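Local structure of lysosome-associated membrane glycoprotein 3 (Homo sapiens, 4AKM) at residues N59-F64 and F68-F73; Q138-D143 and D147-V152; Q24-D29 and S35-F40. The protein is a lysosomal membrane glycoprotein that acts in the unfolded protein response and in fusion of lysosomes with autophagosomes, the crystallised part being its membrane-proximal luminal domain. All coordinates share one frame; numbering follows the deposited sequence.

Interaction 1: residues N59-F64 and F68-F73; sequences NLLLNF and FVNLTF. With NAG (2-acetamido-2-deoxy-beta-D-glucopyranose), chain D.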
loop_
_atom_site.group_PDB
_atom_site.type_symbol
_atom_site.label_atom_id
_atom_site.label_comp_id
_atom_site.label_asym_id
_atom_site.label_seq_id
_atom_site.Cartn_x
_atom_site.Cartn_y
_atom_site.Cartn_z
ATOM N N ASN A 59 1.249 1.560 10.407
ATOM C CA ASN A 59 0.491 0.928 9.331
ATOM C C ASN A 59 -0.597 1.823 8.764
ATOM O O ASN A 59 -1.318 2.507 9.504
ATOM C CB ASN A 59 -0.101 -0.421 9.761
ATOM C CG ASN A 59 -1.280 -0.272 10.710
ATOM O OD1 ASN A 59 -1.105 0.025 11.891
ATOM N ND2 ASN A 59 -2.485 -0.503 10.202
ATOM N N LEU A 60 -0.665 1.828 7.435
ATOM C CA LEU A 60 -1.768 2.405 6.687
ATOM C C LEU A 60 -2.674 1.269 6.242
ATOM O O LEU A 60 -2.266 0.389 5.488
ATOM C CB LEU A 60 -1.263 3.160 5.458
ATOM C CG LEU A 60 -2.376 3.542 4.476
ATOM C CD1 LEU A 60 -3.392 4.452 5.142
ATOM C CD2 LEU A 60 -1.811 4.191 3.228
ATOM N N LEU A 61 -3.904 1.284 6.728
ATOM C CA LEU A 61 -4.887 0.298 6.327
ATOM C C LEU A 61 -5.999 0.966 5.542
ATOM O O LEU A 61 -6.546 1.993 5.951
ATOM C CB LEU A 61 -5.446 -0.439 7.540
ATOM C CG LEU A 61 -6.502 -1.503 7.242
ATOM C CD1 LEU A 61 -5.946 -2.615 6.363
ATOM C CD2 LEU A 61 -7.037 -2.056 8.538
ATOM N N LEU A 62 -6.314 0.368 4.401
ATOM C CA LEU A 62 -7.321 0.887 3.497
ATOM C C LEU A 62 -8.422 -0.139 3.385
ATOM O O LEU A 62 -8.186 -1.263 2.963
ATOM C CB LEU A 62 -6.710 1.121 2.126
ATOM C CG LEU A 62 -5.450 1.985 2.111
ATOM C CD1 LEU A 62 -4.859 2.010 0.720
ATOM C CD2 LEU A 62 -5.756 3.394 2.586
ATOM N N ASN A 63 -9.628 0.241 3.768
ATOM C CA ASN A 63 -10.740 -0.689 3.701
ATOM C C ASN A 63 -11.744 -0.302 2.647
ATOM O O ASN A 63 -11.987 0.878 2.411
ATOM C CB ASN A 63 -11.433 -0.827 5.058
ATOM C CG ASN A 63 -11.151 -2.160 5.711
ATOM O OD1 ASN A 63 -10.290 -2.264 6.590
ATOM N ND2 ASN A 63 -11.865 -3.200 5.270
ATOM N N PHE A 64 -12.333 -1.310 2.021
ATOM C CA PHE A 64 -13.322 -1.076 0.990
ATOM C C PHE A 64 -14.306 -2.213 1.020
ATOM O O PHE A 64 -14.089 -3.214 1.694
ATOM C CB PHE A 64 -12.653 -0.981 -0.390
ATOM C CG PHE A 64 -11.683 -2.091 -0.667
ATOM C CD1 PHE A 64 -12.128 -3.321 -1.125
ATOM C CD2 PHE A 64 -10.331 -1.911 -0.453
ATOM C CE1 PHE A 64 -11.242 -4.347 -1.366
ATOM C CE2 PHE A 64 -9.441 -2.927 -0.696
ATOM C CZ PHE A 64 -9.895 -4.151 -1.154
ATOM N N PHE A 68 -9.603 -5.318 2.029
ATOM C CA PHE A 68 -8.679 -4.287 2.466
ATOM C C PHE A 68 -7.284 -4.492 1.916
ATOM O O PHE A 68 -6.923 -5.583 1.450
ATOM C CB PHE A 68 -8.593 -4.270 3.996
ATOM C CG PHE A 68 -8.096 -5.566 4.597
ATOM C CD1 PHE A 68 -6.741 -5.859 4.638
ATOM C CD2 PHE A 68 -8.987 -6.486 5.122
ATOM C CE1 PHE A 68 -6.284 -7.047 5.178
ATOM C CE2 PHE A 68 -8.535 -7.672 5.677
ATOM C CZ PHE A 68 -7.181 -7.957 5.701
ATOM N N VAL A 69 -6.498 -3.430 2.005
ATOM C CA VAL A 69 -5.072 -3.500 1.750
ATOM C C VAL A 69 -4.354 -2.877 2.936
ATOM O O VAL A 69 -4.672 -1.766 3.360
ATOM C CB VAL A 69 -4.665 -2.778 0.445
ATOM C CG1 VAL A 69 -3.151 -2.743 0.308
ATOM C CG2 VAL A 69 -5.288 -3.456 -0.758
ATOM N N ASN A 70 -3.392 -3.611 3.473
ATOM C CA ASN A 70 -2.665 -3.184 4.648
ATOM C C ASN A 70 -1.189 -3.023 4.338
ATOM O O ASN A 70 -0.497 -3.990 4.003
ATOM C CB ASN A 70 -2.866 -4.186 5.784
ATOM C CG ASN A 70 -2.564 -3.594 7.144
ATOM O OD1 ASN A 70 -2.441 -2.379 7.297
ATOM N ND2 ASN A 70 -2.448 -4.455 8.144
ATOM N N LEU A 71 -0.725 -1.784 4.443
ATOM C CA LEU A 71 0.671 -1.447 4.238
ATOM C C LEU A 71 1.333 -1.179 5.580
ATOM O O LEU A 71 1.003 -0.212 6.252
ATOM C CB LEU A 71 0.790 -0.211 3.340
ATOM C CG LEU A 71 0.182 -0.340 1.940
ATOM C CD1 LEU A 71 0.488 0.881 1.092
ATOM C CD2 LEU A 71 0.671 -1.605 1.253
ATOM N N THR A 72 2.262 -2.045 5.965
ATOM C CA THR A 72 3.015 -1.869 7.200
ATOM C C THR A 72 4.408 -1.303 6.945
ATOM O O THR A 72 5.167 -1.836 6.117
ATOM C CB THR A 72 3.156 -3.192 7.973
ATOM O OG1 THR A 72 1.877 -3.602 8.473
ATOM C CG2 THR A 72 4.119 -3.028 9.134
ATOM N N PHE A 73 4.730 -0.238 7.683
ATOM C CA PHE A 73 6.011 0.459 7.591
ATOM C C PHE A 73 6.897 0.231 8.818
ATOM O O PHE A 73 6.416 0.215 9.955
ATOM C CB PHE A 73 5.786 1.964 7.451
ATOM C CG PHE A 73 4.897 2.351 6.308
ATOM C CD1 PHE A 73 3.515 2.318 6.445
ATOM C CD2 PHE A 73 5.440 2.775 5.106
ATOM C CE1 PHE A 73 2.697 2.679 5.403
ATOM C CE2 PHE A 73 4.627 3.140 4.065
ATOM C CZ PHE A 73 3.252 3.091 4.210
HETATM C C1 NAG D . -2.191 -4.237 9.541
HETATM C C2 NAG D . -2.951 -5.436 10.088
HETATM C C3 NAG D . -2.899 -5.445 11.613
HETATM C C4 NAG D . -1.459 -5.329 12.100
HETATM C C5 NAG D . -0.702 -4.215 11.384
HETATM C C6 NAG D . 0.784 -4.312 11.689
HETATM C C7 NAG D . -4.831 -6.379 8.875
HETATM C C8 NAG D . -6.327 -6.415 8.773
HETATM N N2 NAG D . -4.323 -5.400 9.616
HETATM O O3 NAG D . -3.462 -6.648 12.087
HETATM O O4 NAG D . -1.437 -5.066 13.487
HETATM O O5 NAG D . -0.852 -4.284 9.981
HETATM O O6 NAG D . 1.448 -3.271 11.008
HETATM O O7 NAG D . -4.139 -7.220 8.297
#
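Leu60 and Leu71, and next to them Leu62 and Val69, face each other as the apolar pairs of an antiparallel hairpin. Their side chains lie on one face of the sheet, with both rungs being hydrogen-bonded pairs. The Leu60 rung is held by Leu60 N to Leu71 O and by Leu71 N to Leu60 O, each 2.9 Å. The Leu62–Val69 rung is built the same way. Phe73 adds its ring edge, with CE1 4.0 Å from Leu60 CB in the ring plane. At the other end Phe64 turns its ring so that one face lies over the backbone N of Phe68.

The opposite face carries Leu61, Asn70, Phe68, Asn59 and Thr72. Leu61 CG is anti to the backbone N (chi1 180°), which carries CD1 across to Asn70 CB at 3.5 Å and to Phe68 CD1 at 3.8 Å. Asn70 is the N-glycosylated residue, and its ND2 is bonded to C1 of the sugar. The sugar lies along this face. Its acetamido methyl C8 sits over one face of the Phe68 ring, 3.5 Å from CZ and toward the rim. Its O6 forms a hydrogen bond with Thr72 OG1 (2.6 Å). Asn59 ND2 gives a weak, long hydrogen bond to Asn70 OD1 (3.5 Å), with the two amide planes nearly perpendicular, 84° apart.

Strands 48-52 and 80-90 extend this sheet on its two sides. The apolar face packs on strands 5-11 and 14-27 of the second sheet, where Leu60 meets Ala19 and Leu71 meets Met21.

Interaction 2: residues Q138-D143 and D147-V152; sequences QLQAFD and DHFGNV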
loop_
_atom_site.group_PDB
_atom_site.type_symbol
_atom_site.label_atom_id
_atom_site.label_comp_id
_atom_site.label_asym_id
_atom_site.label_seq_id
_atom_site.Cartn_x
_atom_site.Cartn_y
_atom_site.Cartn_z
ATOM N N GLN A 138 3.235 8.558 -4.195
ATOM C CA GLN A 138 4.070 9.433 -3.391
ATOM C C GLN A 138 3.653 9.311 -1.937
ATOM O O GLN A 138 2.517 9.602 -1.589
ATOM C CB GLN A 138 3.974 10.884 -3.836
ATOM C CG GLN A 138 4.914 11.791 -3.061
ATOM C CD GLN A 138 5.258 13.057 -3.811
ATOM O OE1 GLN A 138 4.761 13.296 -4.914
ATOM N NE2 GLN A 138 6.118 13.877 -3.221
ATOM N N LEU A 139 4.574 8.880 -1.085
ATOM C CA LEU A 139 4.244 8.657 0.315
ATOM C C LEU A 139 5.354 9.110 1.251
ATOM O O LEU A 139 6.454 9.450 0.816
ATOM C CB LEU A 139 3.891 7.185 0.566
ATOM C CG LEU A 139 4.876 6.077 0.178
ATOM C CD1 LEU A 139 5.986 5.904 1.212
ATOM C CD2 LEU A 139 4.131 4.764 -0.031
ATOM N N GLN A 140 5.045 9.106 2.542
ATOM C CA GLN A 140 5.989 9.468 3.582
ATOM C C GLN A 140 5.447 8.963 4.912
ATOM O O GLN A 140 4.237 8.988 5.150
ATOM C CB GLN A 140 6.194 10.986 3.618
ATOM C CG GLN A 140 7.299 11.447 4.564
ATOM C CD GLN A 140 7.723 12.884 4.315
ATOM O OE1 GLN A 140 7.515 13.427 3.229
ATOM N NE2 GLN A 140 8.320 13.509 5.325
ATOM N N ALA A 141 6.346 8.496 5.772
ATOM C CA ALA A 141 5.957 7.964 7.074
ATOM C C ALA A 141 6.912 8.402 8.189
ATOM O O ALA A 141 8.075 8.723 7.934
ATOM C CB ALA A 141 5.861 6.446 7.019
ATOM N N PHE A 142 6.398 8.413 9.417
ATOM C CA PHE A 142 7.152 8.808 10.614
ATOM C C PHE A 142 7.512 10.298 10.662
ATOM O O PHE A 142 6.698 11.123 11.082
ATOM C CB PHE A 142 8.399 7.936 10.802
ATOM C CG PHE A 142 8.128 6.468 10.689
ATOM C CD1 PHE A 142 7.542 5.778 11.738
ATOM C CD2 PHE A 142 8.455 5.776 9.534
ATOM C CE1 PHE A 142 7.289 4.426 11.639
ATOM C CE2 PHE A 142 8.203 4.423 9.431
ATOM C CZ PHE A 142 7.618 3.748 10.487
ATOM N N ASP A 143 8.729 10.636 10.244
ATOM C CA ASP A 143 9.215 12.014 10.334
ATOM C C ASP A 143 8.541 12.964 9.343
ATOM O O ASP A 143 8.521 12.707 8.137
ATOM C CB ASP A 143 10.737 12.059 10.167
ATOM C CG ASP A 143 11.469 11.905 11.487
ATOM O OD1 ASP A 143 10.823 11.532 12.491
ATOM O OD2 ASP A 143 12.692 12.168 11.522
ATOM N N ASP A 147 3.410 19.145 7.583
ATOM C CA ASP A 147 2.453 18.455 6.714
ATOM C C ASP A 147 2.810 18.521 5.229
ATOM O O ASP A 147 1.927 18.556 4.370
ATOM C CB ASP A 147 1.035 18.991 6.936
ATOM C CG ASP A 147 0.558 18.794 8.358
ATOM O OD1 ASP A 147 1.402 18.486 9.227
ATOM O OD2 ASP A 147 -0.657 18.949 8.607
ATOM N N HIS A 148 4.105 18.541 4.933
ATOM C CA HIS A 148 4.569 18.569 3.552
ATOM C C HIS A 148 5.434 17.359 3.237
ATOM O O HIS A 148 6.024 16.753 4.131
ATOM C CB HIS A 148 5.370 19.842 3.271
ATOM C CG HIS A 148 4.549 21.093 3.291
ATOM N ND1 HIS A 148 4.508 21.939 4.378
ATOM C CD2 HIS A 148 3.743 21.644 2.354
ATOM C CE1 HIS A 148 3.710 22.956 4.111
ATOM N NE2 HIS A 148 3.232 22.802 2.889
ATOM N N PHE A 149 5.506 17.017 1.955
ATOM C CA PHE A 149 6.386 15.949 1.497
ATOM C C PHE A 149 7.855 16.345 1.648
ATOM O O PHE A 149 8.240 17.477 1.347
ATOM C CB PHE A 149 6.074 15.576 0.043
ATOM C CG PHE A 149 4.880 14.671 -0.109
ATOM C CD1 PHE A 149 4.894 13.392 0.429
ATOM C CD2 PHE A 149 3.751 15.093 -0.796
ATOM C CE1 PHE A 149 3.802 12.551 0.293
ATOM C CE2 PHE A 149 2.656 14.257 -0.937
ATOM C CZ PHE A 149 2.683 12.983 -0.394
ATOM N N GLY A 150 8.669 15.400 2.114
ATOM C CA GLY A 150 10.077 15.645 2.369
ATOM C C GLY A 150 10.928 15.907 1.138
ATOM O O GLY A 150 10.419 16.252 0.068
ATOM N N ASN A 151 12.236 15.726 1.297
ATOM C CA ASN A 151 13.214 16.036 0.253
ATOM C C ASN A 151 13.127 15.150 -0.997
ATOM O O ASN A 151 13.968 15.259 -1.889
ATOM C CB ASN A 151 14.635 15.991 0.834
ATOM C CG ASN A 151 15.570 17.007 0.192
ATOM O OD1 ASN A 151 15.317 17.495 -0.911
ATOM N ND2 ASN A 151 16.662 17.325 0.884
ATOM N N VAL A 152 12.126 14.269 -1.042
ATOM C CA VAL A 152 11.833 13.425 -2.210
ATOM C C VAL A 152 12.935 12.412 -2.592
ATOM O O VAL A 152 14.106 12.573 -2.244
ATOM C CB VAL A 152 11.384 14.272 -3.449
ATOM C CG1 VAL A 152 12.484 14.360 -4.503
ATOM C CG2 VAL A 152 10.099 13.714 -4.049
#
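His148 comes near Gln140 through its backbone. His148 O and Gln140 OE1 only lie near each other, and the His148 side chain starts away from the strand. Phe149 makes the main contact. One face of its ring covers Gln138 CG, which stands 3.6 Å from the ring centroid, 13° off the normal. This is a CH-pi contact over the ring centre. With chi1 at -176° Gln138 reaches straight out, and its extended chain carries NE2 over the same face, near Phe149 CG. Gln138 NE2 is 3.4 Å from Phe149 CG, and the amide plane is inclined 33° to the ring. Gln140 OE1 approaches the same ring at its edge.

Gly150 follows. Its N points at Gln140 OE1 in a doubtful hydrogen bond, modelled too short to rely on. Gln140 NE2 donates to Asp143 O at 2.9 Å, in the plane of the amide. This sound bond ties the amide to the turn after its own strand. Val152 closes the contact with CG2 at 4.1 Å from Gln138 NE2.

Phe149 also touches Lys18 and Glu20 of strand 14-27. A little further on, the Cys118–Cys155 disulfide ties the tail to strand 116-118. An irregular C-terminal segment thus lies across the outer side of a sheet of the LAMP beta prism, with an aromatic ring on a glutamine chain.

Interaction 3: residues Q24-D29 and S35-F40; sequences QLIVQD and SPRRYF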
loop_
_atom_site.group_PDB
_atom_site.type_symbol
_atom_site.label_atom_id
_atom_site.label_comp_id
_atom_site.label_asym_id
_atom_site.label_seq_id
_atom_site.Cartn_x
_atom_site.Cartn_y
_atom_site.Cartn_z
ATOM N N GLN A 24 -4.197 -1.584 -7.309
ATOM C CA GLN A 24 -4.930 -2.554 -8.092
ATOM C C GLN A 24 -4.651 -3.923 -7.481
ATOM O O GLN A 24 -3.545 -4.189 -7.013
ATOM C CB GLN A 24 -4.459 -2.497 -9.555
ATOM C CG GLN A 24 -5.311 -3.297 -10.538
ATOM C CD GLN A 24 -4.871 -3.129 -11.992
ATOM O OE1 GLN A 24 -3.876 -3.712 -12.427
ATOM N NE2 GLN A 24 -5.618 -2.331 -12.748
ATOM N N LEU A 25 -5.659 -4.785 -7.458
ATOM C CA LEU A 25 -5.463 -6.153 -7.004
ATOM C C LEU A 25 -5.712 -7.098 -8.167
ATOM O O LEU A 25 -6.733 -7.001 -8.835
ATOM C CB LEU A 25 -6.387 -6.479 -5.826
ATOM C CG LEU A 25 -6.042 -5.793 -4.500
ATOM C CD1 LEU A 25 -7.075 -6.099 -3.418
ATOM C CD2 LEU A 25 -4.646 -6.187 -4.035
ATOM N N ILE A 26 -4.770 -7.997 -8.415
ATOM C CA ILE A 26 -4.895 -8.959 -9.497
ATOM C C ILE A 26 -5.025 -10.365 -8.923
ATOM O O ILE A 26 -4.108 -10.841 -8.248
ATOM C CB ILE A 26 -3.666 -8.923 -10.451
ATOM C CG1 ILE A 26 -3.618 -7.621 -11.259
ATOM C CG2 ILE A 26 -3.679 -10.124 -11.391
ATOM C CD1 ILE A 26 -2.894 -6.484 -10.579
ATOM N N VAL A 27 -6.156 -11.026 -9.179
ATOM C CA VAL A 27 -6.306 -12.424 -8.764
ATOM C C VAL A 27 -6.299 -13.396 -9.942
ATOM O O VAL A 27 -6.927 -13.158 -10.972
ATOM C CB VAL A 27 -7.530 -12.679 -7.816
ATOM C CG1 VAL A 27 -7.908 -11.416 -7.057
ATOM C CG2 VAL A 27 -8.732 -13.230 -8.578
ATOM N N GLN A 28 -5.558 -14.486 -9.780
ATOM C CA GLN A 28 -5.416 -15.494 -10.825
ATOM C C GLN A 28 -6.442 -16.611 -10.657
ATOM O O GLN A 28 -6.176 -17.609 -9.988
ATOM C CB GLN A 28 -4.004 -16.074 -10.803
ATOM C CG GLN A 28 -3.377 -16.220 -12.175
ATOM C CD GLN A 28 -1.871 -16.066 -12.139
ATOM O OE1 GLN A 28 -1.291 -15.301 -12.917
ATOM N NE2 GLN A 28 -1.226 -16.796 -11.231
ATOM N N ASP A 29 -7.606 -16.433 -11.276
ATOM C CA ASP A 29 -8.702 -17.396 -11.193
ATOM C C ASP A 29 -8.284 -18.779 -11.663
ATOM O O ASP A 29 -8.542 -19.777 -10.993
ATOM C CB ASP A 29 -9.878 -16.932 -12.054
ATOM C CG ASP A 29 -10.564 -15.712 -11.493
ATOM O OD1 ASP A 29 -10.754 -15.663 -10.260
ATOM O OD2 ASP A 29 -10.909 -14.805 -12.283
ATOM N N SER A 35 -3.883 -17.643 -18.741
ATOM C CA SER A 35 -5.307 -17.339 -18.779
ATOM C C SER A 35 -5.587 -15.997 -18.112
ATOM O O SER A 35 -4.810 -15.558 -17.260
ATOM C CB SER A 35 -6.109 -18.460 -18.112
ATOM O OG SER A 35 -6.311 -19.543 -19.006
ATOM N N PRO A 36 -6.691 -15.339 -18.509
ATOM C CA PRO A 36 -7.076 -14.034 -17.961
ATOM C C PRO A 36 -7.167 -14.025 -16.437
ATOM O O PRO A 36 -7.370 -15.053 -15.782
ATOM C CB PRO A 36 -8.457 -13.792 -18.573
ATOM C CG PRO A 36 -8.428 -14.533 -19.844
ATOM C CD PRO A 36 -7.610 -15.770 -19.578
ATOM N N ARG A 37 -7.011 -12.834 -15.882
ATOM C CA ARG A 37 -7.035 -12.655 -14.449
ATOM C C ARG A 37 -8.117 -11.651 -14.086
ATOM O O ARG A 37 -8.551 -10.867 -14.929
ATOM C CB ARG A 37 -5.666 -12.177 -13.970
ATOM C CG ARG A 37 -4.647 -13.295 -13.815
ATOM C CD ARG A 37 -3.359 -13.007 -14.570
ATOM N NE ARG A 37 -3.018 -11.587 -14.544
ATOM C CZ ARG A 37 -1.844 -11.080 -14.919
ATOM N NH1 ARG A 37 -0.874 -11.879 -15.347
ATOM N NH2 ARG A 37 -1.637 -9.768 -14.857
ATOM N N ARG A 38 -8.573 -11.693 -12.839
ATOM C CA ARG A 38 -9.557 -10.734 -12.362
ATOM C C ARG A 38 -8.840 -9.492 -11.833
ATOM O O ARG A 38 -7.933 -9.586 -11.006
ATOM C CB ARG A 38 -10.450 -11.366 -11.290
ATOM C CG ARG A 38 -11.828 -10.722 -11.161
ATOM C CD ARG A 38 -12.817 -11.651 -10.461
ATOM N NE ARG A 38 -12.974 -12.922 -11.171
ATOM C CZ ARG A 38 -13.811 -13.892 -10.808
ATOM N NH1 ARG A 38 -14.584 -13.748 -9.737
ATOM N NH2 ARG A 38 -13.878 -15.013 -11.520
ATOM N N TYR A 39 -9.230 -8.331 -12.338
ATOM C CA TYR A 39 -8.651 -7.076 -11.886
ATOM C C TYR A 39 -9.613 -6.356 -10.946
ATOM O O TYR A 39 -10.828 -6.391 -11.138
ATOM C CB TYR A 39 -8.299 -6.192 -13.084
ATOM C CG TYR A 39 -7.098 -6.683 -13.877
ATOM C CD1 TYR A 39 -7.213 -7.731 -14.788
ATOM C CD2 TYR A 39 -5.847 -6.106 -13.703
ATOM C CE1 TYR A 39 -6.113 -8.182 -15.505
ATOM C CE2 TYR A 39 -4.747 -6.548 -14.414
ATOM C CZ TYR A 39 -4.882 -7.586 -15.312
ATOM O OH TYR A 39 -3.779 -8.022 -16.019
ATOM N N PHE A 40 -9.072 -5.728 -9.912
ATOM C CA PHE A 40 -9.888 -4.893 -9.042
ATOM C C PHE A 40 -9.201 -3.589 -8.670
ATOM O O PHE A 40 -8.191 -3.587 -7.974
ATOM C CB PHE A 40 -10.295 -5.612 -7.759
ATOM C CG PHE A 40 -11.011 -4.715 -6.798
ATOM C CD1 PHE A 40 -12.338 -4.375 -7.015
ATOM C CD2 PHE A 40 -10.350 -4.168 -5.705
ATOM C CE1 PHE A 40 -13.003 -3.526 -6.147
ATOM C CE2 PHE A 40 -11.007 -3.316 -4.828
ATOM C CZ PHE A 40 -12.336 -2.995 -5.048
#
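A beta hairpin formed by strands 14-27 and 38-41 contains this contact. The connection runs from Gln28 to Arg37. Leu25 and Phe40 form one hydrogen-bonded antiparallel pair, with Leu25 N to Phe40 O at 2.8 Å and Phe40 N to Leu25 O at 2.9 Å. Val27 and Arg38 form the next, again with two backbone bonds. Ile26 and Tyr39 are the non-hydrogen-bonded pair between them.

The side chains of Ile26 and Tyr39 lie side by side, and Ile26 CG1 is 3.5 Å from Tyr39 CE2. Gln24 comes to the edge of the same ring, with OE1 3.4 Å from Tyr39 CD2. Its amide stands steeply to the ring, 78° between planes, and NE2 is hydrogen-bonded to Asn41. Arg37 CG runs beside Gln28 CG at 3.6 Å. Bends at chi2 and at chi3 (36°) then turn the Arg37 chain toward the strand and bring its NE beside Ile26 CG2. The far end of Arg37 gives a weak hydrogen bond from NH2 to Tyr39 OH.

The other face carries Leu25, Val27, Arg38 and Phe40. Val27 CG2 packs on Arg38 CB at 3.7 Å. Beyond it, Arg38 and Asp29 form a salt bridge, Asp29 OD2 to Arg38 NE at 3.0 Å. Both NE and NH2 give OD2 weak, bent bonds. The bends are in keeping with the 58° tilt between carboxylate and guanidinium, and with Asp29 OD1 lying over one face of the latter. Arg38 NH1 bonds to Asp93 O, so the group is held from two parts of the chain.

Leu25 and Val27 continue inward to Ala87 and Leu89 of strand 80-90. The whole is a two-strand antiparallel hairpin at one end of the beta-prism fold, with polar groups flanking its loop.

In the fold
Along the chain, interaction 3 comes first, then interaction 1, then interaction 2, and none encloses another. Interaction 1 lies near the middle of the domain, its centre about 6 Å from the chain centre. Interactions 2 and 3 lie on opposite sides of that centre, with their own centres about 31 Å apart and no contact between them. They share a sheet, since strand 137-141 pairs with strand 14-27. The hairpin of interaction 1 belongs to the other sheet and touches both. Phe64 meets Phe40 and Leu25, and Val69 meets Leu25. Phe73 meets Leu139, Ala141 and Phe142. Interaction 1 thus packs against the other sheet near both ends of its hairpin.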